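PDB 4PSR: alpha-fucosidase GH29 from Fusarium graminearum, which hydrolyses alpha-L-fucosides as a family GH29 glycosidase, probably releasing alpha-1,6-linked fucose from the reducing-end N-acetylglucosamine of glycoprotein glycans. Local coordinates for residues Glu46-Pro49 with Arg50-Glu54; Gly452-Ala455 with Gly456-Val459; Thr551-Gly555 with Phe556-Gly560; Val350-Glu353 with Glu354-Lys357; Glu251-Ala254 with Tyr255-Arg259. All blocks are in the same frame, centred on the assembly; numbering follows the deposited sequence.

Contact 1: residues Glu46-Pro49 with Arg50-Glu54. With FUL (beta-L-fucopyranose), chain M.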
# COMPACT_ATOMS: atom_id res chain seq x y z
N GLU A 46 5.86 6.06 -17.26
CA GLU A 46 6.72 4.90 -17.23
C GLU A 46 6.32 3.81 -18.23
O GLU A 46 7.08 2.87 -18.43
CB GLU A 46 6.79 4.32 -15.81
CG GLU A 46 5.54 3.59 -15.31
CD GLU A 46 4.30 4.44 -15.06
OE1 GLU A 46 4.40 5.68 -14.90
OE2 GLU A 46 3.20 3.84 -15.01
N TRP A 47 5.12 3.91 -18.84
CA TRP A 47 4.74 3.01 -19.94
C TRP A 47 5.30 3.46 -21.30
O TRP A 47 5.03 2.81 -22.30
CB TRP A 47 3.22 2.79 -20.01
CG TRP A 47 2.70 1.80 -19.00
CD1 TRP A 47 3.19 1.54 -17.74
CD2 TRP A 47 1.59 0.89 -19.18
NE1 TRP A 47 2.46 0.53 -17.14
CE2 TRP A 47 1.47 0.12 -18.01
CE3 TRP A 47 0.69 0.68 -20.23
CZ2 TRP A 47 0.49 -0.87 -17.86
CZ3 TRP A 47 -0.29 -0.31 -20.08
CH2 TRP A 47 -0.37 -1.07 -18.91
N TYR A 48 6.09 4.51 -21.34
CA TYR A 48 6.70 4.96 -22.61
C TYR A 48 7.35 3.83 -23.41
O TYR A 48 7.18 3.79 -24.62
CB TYR A 48 7.71 6.07 -22.38
CG TYR A 48 8.22 6.71 -23.66
CD1 TYR A 48 7.60 7.82 -24.19
CD2 TYR A 48 9.35 6.22 -24.29
CE1 TYR A 48 8.06 8.42 -25.35
CE2 TYR A 48 9.80 6.80 -25.45
CZ TYR A 48 9.17 7.92 -25.96
OH TYR A 48 9.65 8.53 -27.11
N PRO A 49 8.08 2.90 -22.77
CA PRO A 49 8.70 1.84 -23.57
C PRO A 49 7.70 1.01 -24.37
O PRO A 49 8.07 0.49 -25.44
CB PRO A 49 9.41 0.97 -22.52
CG PRO A 49 9.60 1.86 -21.32
CD PRO A 49 8.44 2.81 -21.33
N ARG A 50 6.50 0.82 -23.82
CA ARG A 50 5.42 0.11 -24.53
C ARG A 50 4.77 1.02 -25.57
O ARG A 50 4.60 0.63 -26.75
CB ARG A 50 4.37 -0.31 -23.51
CG ARG A 50 2.93 -0.49 -24.05
CD ARG A 50 2.04 -1.03 -22.94
NE ARG A 50 0.63 -1.19 -23.33
CZ ARG A 50 0.18 -2.25 -23.99
NH1 ARG A 50 1.01 -3.19 -24.40
NH2 ARG A 50 -1.11 -2.36 -24.24
N ASN A 51 4.40 2.23 -25.17
CA ASN A 51 3.58 3.08 -26.04
C ASN A 51 4.36 3.74 -27.18
O ASN A 51 3.74 4.15 -28.15
CB ASN A 51 2.82 4.12 -25.22
CG ASN A 51 1.85 3.51 -24.23
OD1 ASN A 51 2.02 3.65 -23.02
ND2 ASN A 51 0.81 2.84 -24.74
N MET A 52 5.68 3.85 -27.08
CA MET A 52 6.47 4.42 -28.16
C MET A 52 6.28 3.61 -29.46
O MET A 52 6.52 4.13 -30.56
CB MET A 52 7.96 4.49 -27.79
CG MET A 52 8.61 3.14 -27.47
SD MET A 52 10.41 3.21 -27.30
CE MET A 52 10.91 3.08 -29.03
N TYR A 53 5.90 2.35 -29.33
CA TYR A 53 5.68 1.47 -30.48
C TYR A 53 4.21 1.40 -30.92
O TYR A 53 3.91 0.83 -31.96
CB TYR A 53 6.10 0.06 -30.14
CG TYR A 53 7.56 -0.19 -29.84
CD1 TYR A 53 8.49 -0.32 -30.84
CD2 TYR A 53 7.98 -0.38 -28.52
CE1 TYR A 53 9.82 -0.61 -30.56
CE2 TYR A 53 9.30 -0.70 -28.23
CZ TYR A 53 10.22 -0.80 -29.25
OH TYR A 53 11.54 -1.13 -28.97
N GLU A 54 3.30 1.92 -30.11
CA GLU A 54 1.87 1.71 -30.34
C GLU A 54 1.44 2.45 -31.62
O GLU A 54 1.76 3.60 -31.79
CB GLU A 54 1.06 2.23 -29.16
CG GLU A 54 -0.44 1.96 -29.24
CD GLU A 54 -1.19 2.57 -28.09
OE1 GLU A 54 -0.55 3.22 -27.23
OE2 GLU A 54 -2.42 2.39 -28.03
C1 FUL M . 0.83 -0.66 -12.38
C2 FUL M . 1.94 -0.50 -13.40
O2 FUL M . 1.52 -0.86 -14.72
C3 FUL M . 2.34 0.96 -13.34
O3 FUL M . 3.32 1.20 -14.33
C4 FUL M . 2.86 1.23 -11.96
O4 FUL M . 4.04 0.47 -11.74
C5 FUL M . 1.79 0.87 -10.93
C6 FUL M . 2.25 1.04 -9.50
O5 FUL M . 1.32 -0.47 -11.07
O1 FUL M . 0.36 -1.99 -12.45
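With CG of W47 anti to its own carbonyl carbon (chi1 -79°) and the R50 side chain extended from CG to NE, the indole and the arginine run side by side in the same direction. R50 CD approaches the benzo ring obliquely, 3.5 Å from W47 CE3, and the guanidinium plane stands at 85° to the indole. Beyond the ring, R50 NH1 is held by F179 O and Q181 OE1, which fix the rotation of the arginine. N51 brings its OD1 to the edge of the indole, 3.4 Å from W47 CB, while its ND2 donates to E54 OE1 at 2.9 Å from above the carboxylate plane. The backbone is a short helical turn, 48-51, running into a type I beta turn from N51 to E54: N51 N donates to W47 O in the carbonyl plane, and M52 N donates to Y48 O. This segment follows the first strand of the TIM barrel and carries part of the fucose site. W47 NE1 gives a hydrogen bond to FUL O2 at 2.9 Å and a weak one to FUL O3, which in turn donates to E46 OE2 at 2.7 Å. Away from the sugar, M52 lays CB over one face of the Y48 ring, 4.2 Å from its centroid, with SD farther out in an oblique Met-aromatic contact. Y48 OH is bonded to H63 of helix 58-66. P49 O, buried without a polar partner, lies at the edge of the Y53 ring, 3.2 Å from Y53 CD2.

Contact 2: residues Gly452-Ala455 with Gly456-Val459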
# COMPACT_ATOMS: atom_id res chain seq x y z
N GLY A 452 0.42 17.82 21.40
CA GLY A 452 0.97 19.16 21.29
C GLY A 452 2.05 19.36 20.24
O GLY A 452 2.11 18.64 19.25
N ASP A 453 2.92 20.34 20.45
CA ASP A 453 3.82 20.82 19.42
C ASP A 453 4.92 19.85 19.11
O ASP A 453 5.43 19.83 17.99
CB ASP A 453 4.46 22.15 19.85
CG ASP A 453 3.49 23.30 19.89
OD1 ASP A 453 2.28 23.11 19.70
OD2 ASP A 453 3.96 24.43 20.19
N LYS A 454 5.34 19.08 20.11
CA LYS A 454 6.37 18.06 19.91
C LYS A 454 5.89 16.76 20.55
O LYS A 454 5.13 16.76 21.52
CB LYS A 454 7.75 18.49 20.42
CG LYS A 454 8.01 18.37 21.88
CD LYS A 454 9.52 18.41 22.17
CE LYS A 454 9.76 18.36 23.68
NZ LYS A 454 11.00 17.64 24.04
N ALA A 455 6.30 15.64 19.97
CA ALA A 455 5.96 14.33 20.50
C ALA A 455 6.23 14.23 21.99
O ALA A 455 7.35 14.53 22.45
CB ALA A 455 6.73 13.24 19.72
N GLY A 456 5.21 13.79 22.72
CA GLY A 456 5.30 13.65 24.17
C GLY A 456 4.62 14.79 24.91
O GLY A 456 4.47 14.73 26.14
N ASP A 457 4.21 15.84 24.19
CA ASP A 457 3.44 16.93 24.77
C ASP A 457 1.98 16.63 24.66
O ASP A 457 1.51 16.25 23.57
CB ASP A 457 3.66 18.23 24.01
CG ASP A 457 5.03 18.82 24.18
OD1 ASP A 457 5.86 18.35 25.00
OD2 ASP A 457 5.27 19.82 23.43
N TYR A 458 1.25 16.82 25.75
CA TYR A 458 -0.19 16.65 25.79
C TYR A 458 -0.83 17.82 26.49
O TYR A 458 -0.43 18.20 27.58
CB TYR A 458 -0.58 15.39 26.53
CG TYR A 458 0.06 14.18 25.96
CD1 TYR A 458 -0.41 13.60 24.78
CD2 TYR A 458 1.15 13.60 26.58
CE1 TYR A 458 0.19 12.48 24.26
CE2 TYR A 458 1.75 12.48 26.07
CZ TYR A 458 1.26 11.92 24.90
OH TYR A 458 1.88 10.79 24.42
N VAL A 459 -1.85 18.37 25.85
CA VAL A 459 -2.60 19.49 26.40
C VAL A 459 -3.97 18.95 26.75
O VAL A 459 -4.69 18.49 25.89
CB VAL A 459 -2.67 20.66 25.41
CG1 VAL A 459 -3.45 21.83 26.00
CG2 VAL A 459 -1.26 21.11 25.01
O HOH W 1 2.81 21.57 22.93
O HOH W 2 7.61 16.16 24.70
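D457 turns back over K454 at a type II beta turn, K454 to D457, in the connection between antiparallel strands 445-451 and 458-460 of the C-terminal domain. The turn is closed by D457 N donating to K454 O at 3.0 Å. A second backbone bond, G452 N to D457 O at 2.9 Å, ties the base of the loop together; its donor stands well above the carbonyl plane. The D457 carboxylate folds back toward K454, where OD2 takes a long, weak bond from K454 N and touches K454 CG at 3.5 Å. K454 NZ stays 5.3 Å from D457 OD1, so the aliphatic stem of the lysine, rather than its charge, meets the acid. Two waters complete the grip on the carboxylate: one accepts from D453 N and donates to D457 OD2, and the other donates to both A455 O and D457 OD1, 2.8 Å from D457 OD1. G456 has a positive phi of 101°, a conformation suited to glycine at this position of a type II turn. Farther out, V459 pairs with L450 through the backbone at the sheet's outermost strand. Two further bonds fasten the loop to its surroundings: D453 OD1 accepts from A480 N, and G452 O from R368 NE.

Contact 3: residues Thr551-Gly555 with Phe556-Gly560. With NAG (2-acetamido-2-deoxy-beta-D-glucopyranose), chain C; NAG (2-acetamido-2-deoxy-beta-D-glucopyranose), chain B.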
# COMPACT_ATOMS: atom_id res chain seq x y z
N THR A 551 -27.41 -11.81 8.99
CA THR A 551 -27.55 -13.21 8.65
C THR A 551 -26.30 -13.94 9.11
O THR A 551 -25.18 -13.58 8.70
CB THR A 551 -27.79 -13.36 7.15
OG1 THR A 551 -28.93 -12.58 6.79
CG2 THR A 551 -28.03 -14.80 6.76
N LEU A 552 -26.47 -14.91 10.00
CA LEU A 552 -25.37 -15.68 10.55
C LEU A 552 -25.23 -16.94 9.75
O LEU A 552 -26.23 -17.60 9.49
CB LEU A 552 -25.65 -16.10 12.00
CG LEU A 552 -26.06 -15.01 12.98
CD1 LEU A 552 -26.30 -15.60 14.37
CD2 LEU A 552 -24.99 -13.98 13.03
N PHE A 553 -24.00 -17.29 9.39
CA PHE A 553 -23.70 -18.53 8.68
C PHE A 553 -22.81 -19.43 9.51
O PHE A 553 -21.90 -18.96 10.18
CB PHE A 553 -22.96 -18.23 7.37
CG PHE A 553 -23.81 -17.62 6.31
CD1 PHE A 553 -24.00 -16.25 6.26
CD2 PHE A 553 -24.41 -18.41 5.35
CE1 PHE A 553 -24.77 -15.69 5.27
CE2 PHE A 553 -25.18 -17.84 4.36
CZ PHE A 553 -25.37 -16.48 4.33
N SER A 554 -23.02 -20.75 9.44
CA SER A 554 -22.14 -21.67 10.17
C SER A 554 -20.74 -21.78 9.56
O SER A 554 -19.77 -22.02 10.27
CB SER A 554 -22.77 -23.06 10.26
OG SER A 554 -23.15 -23.57 8.99
N GLY A 555 -20.65 -21.61 8.25
CA GLY A 555 -19.41 -21.80 7.54
C GLY A 555 -18.46 -20.62 7.65
O GLY A 555 -18.86 -19.52 8.07
N PHE A 556 -17.22 -20.89 7.26
CA PHE A 556 -16.08 -19.97 7.29
C PHE A 556 -16.34 -18.73 6.41
O PHE A 556 -15.93 -17.61 6.76
CB PHE A 556 -14.88 -20.81 6.77
CG PHE A 556 -13.55 -20.10 6.66
CD1 PHE A 556 -12.71 -19.95 7.77
CD2 PHE A 556 -13.06 -19.73 5.42
CE1 PHE A 556 -11.45 -19.33 7.64
CE2 PHE A 556 -11.80 -19.13 5.28
CZ PHE A 556 -10.99 -18.95 6.39
N ARG A 557 -17.07 -18.91 5.32
CA ARG A 557 -17.22 -17.87 4.31
C ARG A 557 -18.58 -17.97 3.61
O ARG A 557 -18.66 -18.29 2.41
CB ARG A 557 -16.05 -17.96 3.33
CG ARG A 557 -15.74 -16.68 2.57
CD ARG A 557 -14.36 -16.74 1.93
NE ARG A 557 -13.27 -16.33 2.83
CZ ARG A 557 -12.04 -16.85 2.83
NH1 ARG A 557 -11.70 -17.84 2.01
NH2 ARG A 557 -11.12 -16.39 3.67
N PHE A 558 -19.65 -17.75 4.37
CA PHE A 558 -21.01 -17.60 3.85
C PHE A 558 -21.59 -18.86 3.20
O PHE A 558 -22.29 -18.78 2.20
CB PHE A 558 -21.08 -16.38 2.92
CG PHE A 558 -20.22 -15.24 3.39
CD1 PHE A 558 -20.54 -14.56 4.56
CD2 PHE A 558 -19.04 -14.92 2.73
CE1 PHE A 558 -19.74 -13.53 5.04
CE2 PHE A 558 -18.22 -13.91 3.21
CZ PHE A 558 -18.56 -13.23 4.39
N THR A 559 -21.29 -20.00 3.81
CA THR A 559 -21.87 -21.30 3.45
C THR A 559 -22.49 -21.93 4.70
O THR A 559 -22.35 -21.41 5.81
CB THR A 559 -20.80 -22.26 2.87
OG1 THR A 559 -19.79 -22.49 3.85
CG2 THR A 559 -20.15 -21.67 1.62
N GLY A 560 -23.18 -23.06 4.52
CA GLY A 560 -23.72 -23.81 5.63
C GLY A 560 -25.08 -23.30 6.06
O GLY A 560 -25.75 -22.59 5.31
C1 NAG C . -13.61 -16.09 -1.69
C2 NAG C . -14.27 -17.46 -1.66
C3 NAG C . -15.59 -17.41 -2.41
C4 NAG C . -16.47 -16.30 -1.86
C5 NAG C . -15.70 -14.99 -1.88
C6 NAG C . -16.47 -13.83 -1.30
C7 NAG C . -12.78 -19.40 -1.47
C8 NAG C . -11.93 -20.38 -2.20
N2 NAG C . -13.40 -18.48 -2.22
O3 NAG C . -16.24 -18.67 -2.29
O4 NAG C . -17.61 -16.17 -2.70
O5 NAG C . -14.50 -15.13 -1.11
O6 NAG C . -16.88 -14.14 0.03
O7 NAG C . -12.90 -19.43 -0.25
C1 NAG B . -9.02 -14.18 0.11
C2 NAG B . -10.22 -13.27 -0.00
C3 NAG B . -11.49 -14.11 0.04
C4 NAG B . -11.45 -15.21 -1.01
C5 NAG B . -10.14 -15.99 -0.91
C6 NAG B . -9.96 -17.01 -2.01
C7 NAG B . -10.33 -10.95 0.79
C8 NAG B . -10.27 -10.05 1.97
N2 NAG B . -10.21 -12.26 1.04
O3 NAG B . -12.60 -13.25 -0.19
O4 NAG B . -12.50 -16.15 -0.81
O5 NAG B . -9.02 -15.09 -0.98
O6 NAG B . -9.82 -16.37 -3.27
O7 NAG B . -10.46 -10.51 -0.35
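F558 takes a left-handed helical backbone conformation, phi 66° and psi 39°, uncommon for a residue other than glycine, and it sets its CA over one face of the F553 ring, offset toward the rim. That CH-pi contact brings F558 CA to 3.9 Å from the F553 centroid, 19° off the ring normal. The F558 ring turns an edge to F553, CD1 to CD1 at 4.2 Å. One cross-loop bond, G555 N to T559 O at 3.0 Å, closes the backbone, its donor standing above the carbonyl plane; T559 O also lies at the edge of the F553 ring. Just outside, S579 OG is bonded to G555 O and F558 N and so braces the inside of the loop. R557, whose chain bends at chi3, points out to the glycan. Its guanidinium is sandwiched: F556 CE2 lies over one face, near the rim, and C3 of the chain B NAG lies over the opposite face. At the edge, in plane, R557 NH1 donates to O7 of the chain C NAG at 3.0 Å. R557 NE forms a salt bridge with D525, which orients the group. The F558 ring presents its edge to O6 of the chain C NAG, 3.5 Å from F558 CE2. The whole is the connection of a beta hairpin, strands 548-553 and 562-565, packed against a glycan attached to the protein itself.

Contact 4: residues Val350-Glu353 with Glu354-Lys357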
# COMPACT_ATOMS: atom_id res chain seq x y z
N VAL A 350 18.28 13.27 -10.12
CA VAL A 350 17.90 14.38 -9.24
C VAL A 350 16.46 14.23 -8.77
O VAL A 350 15.57 13.96 -9.59
CB VAL A 350 18.02 15.68 -9.99
CG1 VAL A 350 17.36 16.83 -9.24
CG2 VAL A 350 19.52 15.98 -10.25
N LEU A 351 16.22 14.39 -7.48
CA LEU A 351 14.87 14.43 -6.94
C LEU A 351 14.36 15.87 -6.91
O LEU A 351 14.91 16.71 -6.18
CB LEU A 351 14.84 13.81 -5.52
CG LEU A 351 13.47 13.68 -4.87
CD1 LEU A 351 12.58 12.75 -5.70
CD2 LEU A 351 13.59 13.13 -3.45
N PRO A 352 13.30 16.19 -7.68
CA PRO A 352 12.85 17.59 -7.74
C PRO A 352 12.45 18.20 -6.40
O PRO A 352 11.91 17.50 -5.53
CB PRO A 352 11.64 17.51 -8.67
CG PRO A 352 11.97 16.37 -9.62
CD PRO A 352 12.64 15.36 -8.71
N GLU A 353 12.73 19.50 -6.23
CA GLU A 353 12.47 20.15 -4.95
C GLU A 353 11.00 20.08 -4.50
O GLU A 353 10.74 19.99 -3.32
CB GLU A 353 12.97 21.61 -4.95
CG GLU A 353 14.52 21.76 -4.90
CD GLU A 353 15.20 21.22 -3.62
OE1 GLU A 353 14.62 21.29 -2.50
OE2 GLU A 353 16.35 20.73 -3.73
N GLU A 354 10.05 20.07 -5.42
CA GLU A 354 8.65 19.99 -5.01
C GLU A 354 8.37 18.67 -4.29
O GLU A 354 7.58 18.59 -3.35
CB GLU A 354 7.71 20.13 -6.21
CG GLU A 354 7.87 21.43 -7.01
CD GLU A 354 8.70 21.26 -8.29
OE1 GLU A 354 9.80 20.64 -8.26
OE2 GLU A 354 8.23 21.73 -9.34
N GLN A 355 9.02 17.61 -4.74
CA GLN A 355 8.84 16.31 -4.11
C GLN A 355 9.53 16.26 -2.76
O GLN A 355 9.01 15.69 -1.79
CB GLN A 355 9.37 15.22 -5.03
CG GLN A 355 8.54 15.06 -6.31
CD GLN A 355 9.03 13.91 -7.14
OE1 GLN A 355 9.13 12.78 -6.65
NE2 GLN A 355 9.38 14.17 -8.40
N ILE A 356 10.73 16.83 -2.69
CA ILE A 356 11.44 16.96 -1.42
C ILE A 356 10.56 17.68 -0.38
O ILE A 356 10.45 17.24 0.78
CB ILE A 356 12.80 17.68 -1.61
CG1 ILE A 356 13.71 16.83 -2.51
CG2 ILE A 356 13.47 17.94 -0.26
CD1 ILE A 356 15.04 17.48 -2.87
N LYS A 357 9.94 18.78 -0.78
CA LYS A 357 9.07 19.50 0.14
C LYS A 357 7.90 18.64 0.66
O LYS A 357 7.59 18.66 1.85
CB LYS A 357 8.56 20.78 -0.52
CG LYS A 357 7.40 21.48 0.18
CD LYS A 357 7.76 22.07 1.55
CE LYS A 357 6.75 23.14 1.96
NZ LYS A 357 5.36 22.85 1.45
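P352 occupies the N-cap position of helix 353-369, and its carbonyl oxygen opens the helix by accepting from I356 N, nearly straight at 167° and in the carbonyl plane, and weakly from Q355 N. The next bond in the ladder is K357 N to E353 O at 2.9 Å. On the side facing the barrel, L351 reaches under the first turn: CG is anti to the backbone N (chi1 -175°), and from there CD2 comes to 3.8 Å from I356 CG1, while CD1 lies 3.6 Å from Q355 OE1. I356 points CB toward the preceding loop and stretches CD1 to L351 O at 3.4 Å; the same methyl is flanked by the E353 carboxylate, with OE2 at 3.6 Å. Q355, its chain extended beyond CG, lies alongside the proline ring, pointing the same way, and brings NE2 to 3.5 Å from P352 CD. Its amide is committed at both ends, since OE1 accepts from S344 N, just after strand 337-343, and NE2 donates to Y319 OH. E354 bends at chi2 and returns toward the helix start, OE1 stopping 3.7 Å from P352 CB. L351 and I356 also touch I108 and I111 of helix 105-114, so the contact seats the start of the last barrel helix between strand 337-343 and a neighbouring helix. A backbone carbonyl thus serves the first amides, the L351 and I356 side chains pack against each other, and two acids lie at the amino-terminal end, where the helix dipole would probably favour their negative charge.

Contact 5: residues Glu251-Ala254 with Tyr255-Arg259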
# COMPACT_ATOMS: atom_id res chain seq x y z
N GLU A 251 7.27 -21.87 -6.78
CA GLU A 251 8.70 -22.02 -6.50
C GLU A 251 9.27 -20.70 -5.93
O GLU A 251 10.10 -20.72 -5.03
CB GLU A 251 9.43 -22.46 -7.77
CG GLU A 251 9.19 -23.95 -8.08
CD GLU A 251 9.61 -24.38 -9.47
OE1 GLU A 251 10.10 -23.55 -10.25
OE2 GLU A 251 9.44 -25.58 -9.78
N PHE A 252 8.82 -19.56 -6.47
CA PHE A 252 9.18 -18.26 -5.89
C PHE A 252 8.76 -18.14 -4.43
O PHE A 252 9.59 -17.77 -3.56
CB PHE A 252 8.57 -17.10 -6.68
CG PHE A 252 8.63 -15.81 -5.90
CD1 PHE A 252 9.84 -15.16 -5.67
CD2 PHE A 252 7.47 -15.28 -5.34
CE1 PHE A 252 9.89 -13.99 -4.91
CE2 PHE A 252 7.50 -14.11 -4.58
CZ PHE A 252 8.71 -13.47 -4.36
N LEU A 253 7.49 -18.43 -4.12
CA LEU A 253 6.99 -18.29 -2.76
C LEU A 253 7.79 -19.17 -1.81
O LEU A 253 8.24 -18.72 -0.74
CB LEU A 253 5.48 -18.63 -2.72
CG LEU A 253 4.57 -17.66 -3.48
CD1 LEU A 253 3.15 -18.20 -3.57
CD2 LEU A 253 4.57 -16.28 -2.78
N ALA A 254 7.96 -20.45 -2.16
CA ALA A 254 8.73 -21.34 -1.29
C ALA A 254 10.19 -20.88 -1.12
O ALA A 254 10.71 -20.88 -0.01
CB ALA A 254 8.68 -22.80 -1.80
N TYR A 255 10.82 -20.44 -2.22
CA TYR A 255 12.21 -20.00 -2.14
C TYR A 255 12.38 -18.79 -1.23
O TYR A 255 13.22 -18.78 -0.33
CB TYR A 255 12.76 -19.72 -3.53
CG TYR A 255 14.26 -19.54 -3.58
CD1 TYR A 255 15.09 -20.61 -3.90
CD2 TYR A 255 14.86 -18.32 -3.33
CE1 TYR A 255 16.45 -20.47 -3.97
CE2 TYR A 255 16.23 -18.16 -3.41
CZ TYR A 255 17.02 -19.26 -3.72
OH TYR A 255 18.39 -19.15 -3.81
N TYR A 256 11.53 -17.79 -1.43
CA TYR A 256 11.61 -16.58 -0.62
C TYR A 256 11.27 -16.86 0.84
O TYR A 256 11.98 -16.39 1.74
CB TYR A 256 10.68 -15.53 -1.21
CG TYR A 256 10.77 -14.16 -0.55
CD1 TYR A 256 11.98 -13.64 -0.09
CD2 TYR A 256 9.64 -13.35 -0.40
CE1 TYR A 256 12.07 -12.35 0.46
CE2 TYR A 256 9.71 -12.08 0.16
CZ TYR A 256 10.92 -11.59 0.58
OH TYR A 256 10.96 -10.31 1.12
N PHE A 257 10.19 -17.61 1.11
CA PHE A 257 9.81 -17.88 2.49
C PHE A 257 10.87 -18.75 3.19
O PHE A 257 11.15 -18.57 4.37
CB PHE A 257 8.41 -18.53 2.55
CG PHE A 257 7.30 -17.67 2.01
CD1 PHE A 257 7.44 -16.30 1.84
CD2 PHE A 257 6.08 -18.25 1.68
CE1 PHE A 257 6.40 -15.55 1.34
CE2 PHE A 257 5.04 -17.50 1.16
CZ PHE A 257 5.18 -16.14 1.02
N ASN A 258 11.52 -19.65 2.45
CA ASN A 258 12.63 -20.42 3.03
C ASN A 258 13.84 -19.54 3.32
O ASN A 258 14.48 -19.69 4.35
CB ASN A 258 13.03 -21.58 2.13
CG ASN A 258 12.07 -22.73 2.21
OD1 ASN A 258 11.47 -22.97 3.25
ND2 ASN A 258 11.94 -23.48 1.12
N ARG A 259 14.16 -18.63 2.41
CA ARG A 259 15.28 -17.73 2.67
C ARG A 259 14.98 -16.86 3.89
O ARG A 259 15.87 -16.61 4.69
CB ARG A 259 15.59 -16.85 1.46
CG ARG A 259 16.25 -17.57 0.30
CD ARG A 259 17.50 -18.32 0.71
NE ARG A 259 18.37 -18.56 -0.43
CZ ARG A 259 19.30 -19.51 -0.49
NH1 ARG A 259 19.49 -20.33 0.53
NH2 ARG A 259 20.04 -19.63 -1.59
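F252 and Y256, one turn apart on helix 246-263 of the TIM barrel, both hold CG anti to the backbone N (chi1 165° and -174°), which sends their rings side by side in the same direction. The planes are nearly parallel, at 20°, but displaced so far that little of one ring faces the other, with centroids 5.9 Å apart; F252 CZ meets Y256 CD2 obliquely at 4.1 Å. Both side chains touch I223 of strand 222-225, the Y256 hydroxyl is bonded to P220 O, and F252 stacks on H211 of helix 200-218. L253 and F257 keep CG anti to the carbonyl carbon instead, and they too point the same way: L253 CD2 packs on F257 CZ at 3.9 Å. F257 in turn stacks on H17, a sodium ligand, which makes it a second-shell neighbour of that metal site. On another side of the helix, Y255 OH takes a weak bond from R259 NH2 at 2.8 Å and is also bonded to D216, which forms a salt bridge with R259 NE. Regular i to i+4 bonds run beneath these side chains, including Y256 N to F252 O at 2.9 Å and F257 N to L253 O. That L253 carbonyl also lies over one face of the F257 ring, near the rim, with L253 O only 3.1 Å from F257 CG.

Overall arrangement
Contacts 1, 4 and 5 belong to the TIM-barrel catalytic domain, contact 2 to the C-terminal domain, and contact 3 to a beta structure near the end of the chain, where it meets a glycan attached to the protein itself, not the fucose. Contact 1 alone touches the bound fucose; in contact 4 the Q355 side chain is about 14 Å from the sugar. Contact 5 instead borders the sodium site, its F257 side chain about 8 Å from the ion. Contacts 1 and 4 have centres about 25 Å apart, contacts 4 and 5 about 37 Å. Contacts 1 and 2 lie on opposite sides of the chain's centre, about 50 Å between centres. Contact 3 approaches contact 5 to about 16 Å between nearest atoms.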